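Local coordinates for protein tapirin (Caldicellulosiruptor hydrothermalis, PDB 6N2C) that probably binds cellulose through its C-terminal beta-helical domain, helping the thermophilic bacterium attach to plant biomass, and carries a zinc ion, at residues Leu293-Leu307 with Phe313-Val327. Sequence-based numbering, arbitrary orientation. Where two conformers were deposited one is given.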
loop_
_atom_site.group_PDB
_atom_site.type_symbol
_atom_site.label_atom_id
_atom_site.label_comp_id
_atom_site.label_asym_id
_atom_site.label_seq_id
_atom_site.Cartn_x
_atom_site.Cartn_y
_atom_site.Cartn_z
ATOM N N LEU A 293 -6.102 -2.848 5.751
ATOM C CA LEU A 293 -4.827 -3.277 5.210
ATOM C C LEU A 293 -4.866 -4.790 5.081
ATOM O O LEU A 293 -5.165 -5.524 6.032
ATOM C CB LEU A 293 -3.709 -2.785 6.178
ATOM C CG LEU A 293 -2.273 -3.115 5.790
ATOM C CD1 LEU A 293 -1.333 -2.197 6.570
ATOM C CD2 LEU A 293 -1.860 -4.523 5.998
ATOM N N PHE A 294 -4.562 -5.282 3.872
ATOM C CA PHE A 294 -4.394 -6.669 3.645
ATOM C C PHE A 294 -2.969 -6.901 3.101
ATOM O O PHE A 294 -2.539 -6.177 2.218
ATOM C CB PHE A 294 -5.340 -7.208 2.529
ATOM C CG PHE A 294 -6.818 -7.170 2.828
ATOM C CD1 PHE A 294 -7.467 -5.944 2.881
ATOM C CD2 PHE A 294 -7.586 -8.349 2.881
ATOM C CE1 PHE A 294 -8.865 -5.899 3.032
ATOM C CE2 PHE A 294 -8.941 -8.274 3.027
ATOM C CZ PHE A 294 -9.570 -7.068 3.109
ATOM N N CYS A 295 -2.243 -7.941 3.568
ATOM C CA CYS A 295 -0.960 -8.230 2.972
ATOM C C CYS A 295 -0.572 -9.647 3.270
ATOM O O CYS A 295 -1.221 -10.276 4.093
ATOM C CB CYS A 295 0.163 -7.208 3.360
ATOM S SG CYS A 295 0.531 -7.344 5.154
ATOM N N ASP A 296 0.441 -10.187 2.612
ATOM C CA ASP A 296 0.926 -11.485 3.051
ATOM C C ASP A 296 1.674 -11.334 4.389
ATOM O O ASP A 296 1.383 -12.041 5.362
ATOM C CB ASP A 296 1.821 -12.122 2.048
ATOM C CG ASP A 296 2.460 -13.403 2.524
ATOM O OD1 ASP A 296 1.781 -14.404 2.778
ATOM O OD2 ASP A 296 3.697 -13.384 2.674
ATOM N N THR A 297 2.658 -10.482 4.381
ATOM C CA THR A 297 3.540 -10.309 5.498
ATOM C C THR A 297 3.659 -8.820 5.738
ATOM O O THR A 297 3.896 -8.033 4.829
ATOM C CB THR A 297 4.916 -10.877 5.220
ATOM O OG1 THR A 297 4.872 -12.301 5.116
ATOM C CG2 THR A 297 5.935 -10.505 6.315
ATOM N N LEU A 298 3.498 -8.388 6.981
ATOM C CA LEU A 298 3.816 -7.018 7.405
ATOM C C LEU A 298 5.047 -7.013 8.362
ATOM O O LEU A 298 4.952 -7.614 9.415
ATOM C CB LEU A 298 2.627 -6.357 8.100
ATOM C CG LEU A 298 2.828 -4.938 8.684
ATOM C CD1 LEU A 298 3.395 -3.987 7.665
ATOM C CD2 LEU A 298 1.508 -4.415 9.246
ATOM N N ASP A 299 6.150 -6.436 7.884
ATOM C CA ASP A 299 7.473 -6.411 8.599
ATOM C C ASP A 299 7.723 -5.048 9.195
ATOM O O ASP A 299 7.878 -4.051 8.471
ATOM C CB ASP A 299 8.607 -6.846 7.644
ATOM C CG ASP A 299 8.748 -8.352 7.519
ATOM O OD1 ASP A 299 8.332 -9.103 8.394
ATOM O OD2 ASP A 299 9.359 -8.803 6.528
ATOM N N ILE A 300 7.677 -4.970 10.516
ATOM C CA ILE A 300 8.079 -3.813 11.233
ATOM C C ILE A 300 9.335 -4.199 12.041
ATOM O O ILE A 300 9.248 -4.432 13.259
ATOM C CB ILE A 300 6.995 -3.238 12.132
ATOM C CG1 ILE A 300 5.685 -3.077 11.363
ATOM C CG2 ILE A 300 7.393 -1.896 12.732
ATOM C CD1 ILE A 300 4.561 -2.745 12.277
ATOM N N ARG A 301 10.428 -4.337 11.327
ATOM C CA ARG A 301 11.628 -4.949 11.945
ATOM C C ARG A 301 12.880 -4.075 11.855
ATOM O O ARG A 301 13.660 -4.057 12.791
ATOM C CB ARG A 301 11.986 -6.216 11.231
ATOM C CG ARG A 301 10.911 -7.256 11.337
ATOM C CD ARG A 301 11.414 -8.658 10.965
ATOM N NE ARG A 301 11.639 -8.818 9.580
ATOM C CZ ARG A 301 12.038 -9.942 8.991
ATOM N NH1 ARG A 301 12.265 -11.047 9.689
ATOM N NH2 ARG A 301 12.210 -9.972 7.694
ATOM N N ASN A 302 13.065 -3.408 10.757
ATOM C CA ASN A 302 14.236 -2.580 10.509
ATOM C C ASN A 302 14.181 -1.239 11.190
ATOM O O ASN A 302 13.145 -0.527 11.293
ATOM C CB ASN A 302 14.426 -2.283 9.032
ATOM C CG ASN A 302 14.758 -3.477 8.256
ATOM O OD1 ASN A 302 15.515 -4.322 8.750
ATOM N ND2 ASN A 302 14.179 -3.616 7.023
ATOM N N GLY A 303 15.360 -0.816 11.698
ATOM C CA GLY A 303 15.428 0.550 12.252
ATOM C C GLY A 303 14.687 0.745 13.551
ATOM O O GLY A 303 14.477 -0.203 14.312
ATOM N N SER A 304 14.199 1.959 13.770
ATOM C CA SER A 304 13.453 2.288 14.923
ATOM C C SER A 304 12.586 3.457 14.564
ATOM O O SER A 304 12.725 4.079 13.517
ATOM C CB SER A 304 14.390 2.608 16.145
ATOM O OG SER A 304 15.088 3.853 15.892
ATOM N N SER A 305 11.655 3.768 15.459
ATOM C CA SER A 305 10.789 4.905 15.337
ATOM C C SER A 305 9.871 4.819 14.107
ATOM O O SER A 305 9.525 5.851 13.544
ATOM C CB SER A 305 11.566 6.201 15.307
ATOM O OG SER A 305 10.681 7.254 15.611
ATOM N N ASN A 306 9.506 3.594 13.758
ATOM C CA ASN A 306 8.440 3.359 12.731
ATOM C C ASN A 306 7.120 3.535 13.397
ATOM O O ASN A 306 6.939 3.444 14.655
ATOM C CB ASN A 306 8.556 1.970 12.183
ATOM C CG ASN A 306 9.822 1.734 11.456
ATOM O OD1 ASN A 306 10.118 2.405 10.412
ATOM N ND2 ASN A 306 10.539 0.659 11.854
ATOM N N LEU A 307 6.065 3.693 12.589
ATOM C CA LEU A 307 4.728 3.746 13.186
ATOM C C LEU A 307 3.744 3.221 12.129
ATOM O O LEU A 307 3.698 3.768 11.038
ATOM C CB LEU A 307 4.332 5.151 13.541
ATOM C CG LEU A 307 2.915 5.356 14.130
ATOM C CD1 LEU A 307 2.699 4.467 15.294
ATOM C CD2 LEU A 307 2.585 6.790 14.416
ATOM N N PHE A 313 -8.720 -2.388 10.125
ATOM C CA PHE A 313 -8.113 -3.666 10.404
ATOM C C PHE A 313 -6.866 -3.896 9.567
ATOM O O PHE A 313 -6.652 -3.216 8.542
ATOM C CB PHE A 313 -9.102 -4.845 10.219
ATOM C CG PHE A 313 -9.571 -4.996 8.805
ATOM C CD1 PHE A 313 -8.756 -5.632 7.874
ATOM C CD2 PHE A 313 -10.799 -4.469 8.393
ATOM C CE1 PHE A 313 -9.172 -5.748 6.511
ATOM C CE2 PHE A 313 -11.183 -4.568 7.021
ATOM C CZ PHE A 313 -10.380 -5.248 6.106
ATOM N N ALA A 314 -6.071 -4.872 10.035
ATOM C CA ALA A 314 -5.018 -5.445 9.219
ATOM C C ALA A 314 -5.200 -6.914 9.201
ATOM O O ALA A 314 -5.389 -7.563 10.269
ATOM C CB ALA A 314 -3.648 -5.032 9.770
ATOM N N TYR A 315 -5.068 -7.511 8.017
ATOM C CA TYR A 315 -5.289 -8.900 7.772
ATOM C C TYR A 315 -4.057 -9.364 7.071
ATOM O O TYR A 315 -3.665 -8.803 6.054
ATOM C CB TYR A 315 -6.589 -9.078 6.945
ATOM C CG TYR A 315 -7.030 -10.405 6.448
ATOM C CD1 TYR A 315 -6.327 -11.624 6.702
ATOM C CD2 TYR A 315 -8.239 -10.538 5.683
ATOM C CE1 TYR A 315 -6.777 -12.832 6.150
ATOM C CE2 TYR A 315 -8.643 -11.740 5.182
ATOM C CZ TYR A 315 -7.926 -12.872 5.392
ATOM O OH TYR A 315 -8.377 -14.061 4.908
ATOM N N PHE A 316 -3.415 -10.438 7.567
ATOM C CA PHE A 316 -2.060 -10.826 7.138
ATOM C C PHE A 316 -1.819 -12.301 7.389
ATOM O O PHE A 316 -2.526 -12.916 8.207
ATOM C CB PHE A 316 -0.946 -10.016 7.937
ATOM C CG PHE A 316 -1.163 -10.106 9.428
ATOM C CD1 PHE A 316 -0.741 -11.210 10.144
ATOM C CD2 PHE A 316 -1.983 -9.163 10.031
ATOM C CE1 PHE A 316 -1.039 -11.311 11.507
ATOM C CE2 PHE A 316 -2.287 -9.277 11.377
ATOM C CZ PHE A 316 -1.817 -10.329 12.092
ATOM N N ASN A 317 -0.868 -12.878 6.667
ATOM C CA ASN A 317 -0.408 -14.195 7.001
ATOM C C ASN A 317 0.678 -14.146 8.120
ATOM O O ASN A 317 0.804 -15.124 8.911
ATOM C CB ASN A 317 0.073 -14.957 5.762
ATOM C CG ASN A 317 -1.072 -15.320 4.860
ATOM O OD1 ASN A 317 -2.161 -15.692 5.365
ATOM N ND2 ASN A 317 -0.906 -15.108 3.550
ATOM N N LYS A 318 1.524 -13.129 8.066
ATOM C CA LYS A 318 2.622 -12.945 9.065
ATOM C C LYS A 318 2.760 -11.457 9.410
ATOM O O LYS A 318 2.731 -10.574 8.526
ATOM C CB LYS A 318 3.966 -13.502 8.614
ATOM C CG LYS A 318 5.023 -13.466 9.710
ATOM C CD LYS A 318 4.709 -14.422 10.868
ATOM C CE LYS A 318 5.493 -14.147 12.134
ATOM N NZ LYS A 318 6.939 -14.587 11.904
ATOM N N LEU A 319 2.819 -11.157 10.718
ATOM C CA LEU A 319 3.085 -9.837 11.220
ATOM C C LEU A 319 4.344 -10.005 12.146
ATOM O O LEU A 319 4.282 -10.748 13.106
ATOM C CB LEU A 319 1.889 -9.361 12.053
ATOM C CG LEU A 319 2.079 -8.081 12.854
ATOM C CD1 LEU A 319 2.578 -6.899 12.026
ATOM C CD2 LEU A 319 0.842 -7.758 13.594
ATOM N N ASN A 320 5.421 -9.352 11.802
ATOM C CA ASN A 320 6.669 -9.303 12.605
ATOM C C ASN A 320 6.808 -7.928 13.151
ATOM O O ASN A 320 6.937 -6.954 12.386
ATOM C CB ASN A 320 7.871 -9.634 11.710
ATOM C CG ASN A 320 7.885 -11.038 11.292
ATOM O OD1 ASN A 320 7.738 -11.920 12.158
ATOM N ND2 ASN A 320 7.995 -11.314 9.963
ATOM N N ILE A 321 6.717 -7.771 14.455
ATOM C CA ILE A 321 6.992 -6.485 15.107
ATOM C C ILE A 321 8.282 -6.666 15.987
ATOM O O ILE A 321 8.199 -7.282 17.044
ATOM C CB ILE A 321 5.844 -5.976 15.959
ATOM C CG1 ILE A 321 4.505 -6.047 15.212
ATOM C CG2 ILE A 321 6.152 -4.570 16.448
ATOM C CD1 ILE A 321 3.305 -5.766 16.087
ATOM N N TRP A 322 9.424 -6.187 15.491
ATOM C CA TRP A 322 10.724 -6.345 16.176
ATOM C C TRP A 322 11.332 -5.000 16.577
ATOM O O TRP A 322 12.422 -4.950 17.142
ATOM C CB TRP A 322 11.701 -7.181 15.326
ATOM C CG TRP A 322 11.255 -8.544 14.905
ATOM C CD1 TRP A 322 10.009 -9.094 14.958
ATOM C CD2 TRP A 322 12.069 -9.499 14.272
ATOM N NE1 TRP A 322 10.026 -10.347 14.446
ATOM C CE2 TRP A 322 11.302 -10.603 14.024
ATOM C CE3 TRP A 322 13.419 -9.531 13.944
ATOM C CZ2 TRP A 322 11.814 -11.737 13.380
ATOM C CZ3 TRP A 322 13.918 -10.622 13.318
ATOM C CH2 TRP A 322 13.129 -11.721 13.047
ATOM N N THR A 323 10.572 -3.906 16.382
ATOM C CA THR A 323 10.924 -2.595 16.771
ATOM C C THR A 323 9.674 -1.762 16.995
ATOM O O THR A 323 8.557 -2.316 16.837
ATOM C CB THR A 323 11.900 -1.997 15.725
ATOM O OG1 THR A 323 12.522 -0.857 16.334
ATOM C CG2 THR A 323 11.128 -1.597 14.404
ATOM N N ASP A 324 9.787 -0.497 17.372
ATOM C CA ASP A 324 8.638 0.357 17.609
ATOM C C ASP A 324 8.133 0.836 16.260
ATOM O O ASP A 324 8.973 1.205 15.446
ATOM C CB ASP A 324 8.947 1.521 18.547
ATOM C CG ASP A 324 10.143 2.392 18.104
ATOM O OD1 ASP A 324 11.239 1.887 17.700
ATOM O OD2 ASP A 324 9.962 3.597 18.123
ATOM N N LYS A 325 6.823 0.864 15.975
ATOM C CA LYS A 325 5.715 0.247 16.701
ATOM C C LYS A 325 4.493 0.071 15.753
ATOM O O LYS A 325 4.497 0.495 14.600
ATOM C CB LYS A 325 5.280 1.067 17.915
ATOM C CG LYS A 325 4.821 2.495 17.639
ATOM C CD LYS A 325 4.604 3.233 18.968
ATOM C CE LYS A 325 4.379 4.741 18.839
ATOM N NZ LYS A 325 3.969 5.355 20.135
ATOM N N MET A 326 3.502 -0.615 16.262
ATOM C CA MET A 326 2.164 -0.712 15.608
ATOM C C MET A 326 1.162 -0.183 16.634
ATOM O O MET A 326 1.315 -0.543 17.826
ATOM C CB MET A 326 1.800 -2.100 15.297
ATOM C CG MET A 326 0.428 -2.205 14.645
ATOM S SD MET A 326 0.145 -3.892 14.070
ATOM C CE MET A 326 0.551 -3.779 12.426
ATOM N N VAL A 327 0.259 0.709 16.217
ATOM C CA VAL A 327 -0.880 1.163 17.022
ATOM C C VAL A 327 -2.232 0.723 16.427
ATOM O O VAL A 327 -2.456 0.960 15.223
ATOM C CB VAL A 327 -0.861 2.687 17.150
ATOM C CG1 VAL A 327 -2.138 3.242 17.804
ATOM C CG2 VAL A 327 0.381 3.119 17.997
HETATM O O HOH W 1 7.049 5.000 16.791
#
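Leu319 CD1 packs along CB, CG and CD2 of Leu298, both side chains directed into the interior of a parallel beta-helix in which segments 293-307 and 313-327 are neighbouring coils. Strands 297-300 and 318-321 run nearly parallel, 4.7 Å apart, joined by a regular ladder of backbone bonds. Packing is tightest on the inward face: Leu298 CD2 meets Met326 CE at 3.4 Å, closer than usual for two carbons, while Ile300 CD1 rests against Met326 CB. The bend at chi3 of Met326 turns its methyl back to this Leu298 branch.

Asp299 and Asn320 point to the face opposite Leu298, yet both are buried. Asn320 ND2 donates to Asp299 OD1 (2.7 Å, 170° at the hydrogen), nearly along the C-O axis, with carboxylate and amide nearly coplanar. The other amide atom, OD1, accepts from Lys318 NZ, so both ends of the Asn320 amide are fixed. In the loops after these strands Arg301 lays CD over the six-membered ring of Trp322, 3.5 Å from its centroid, and its guanidinium also makes a cation-pi contact there; Arg301 NH2 bridges to Asp299 OD2. At the first corner Asn317 ND2 reaches Asp296 OD1 on its anti side at 2.9 Å. On the preceding strands, 293-294 and 313-315, Phe313 turns its edge to the face of Phe294 in an offset edge-to-face pair, planes at 80°.

The 302-305 turn is looser and solvent-exposed, unlike buried Thr323 and Asn306, where Thr323 CG2 packs on Asn306 ND2. A few polar links carry much of the contact there, Thr323 OG1 to Gly303 O and Ser305 N to Asp324 OD1 (3.0 Å), the latter from above the carboxylate plane. Strand 279-281 continues the stack beyond Leu298 and strand 338-341 beyond Asn320, where Glu340 pairs with Lys318; Phe275 and Tyr446 extend the aromatic cluster through Phe294 and Tyr315, respectively.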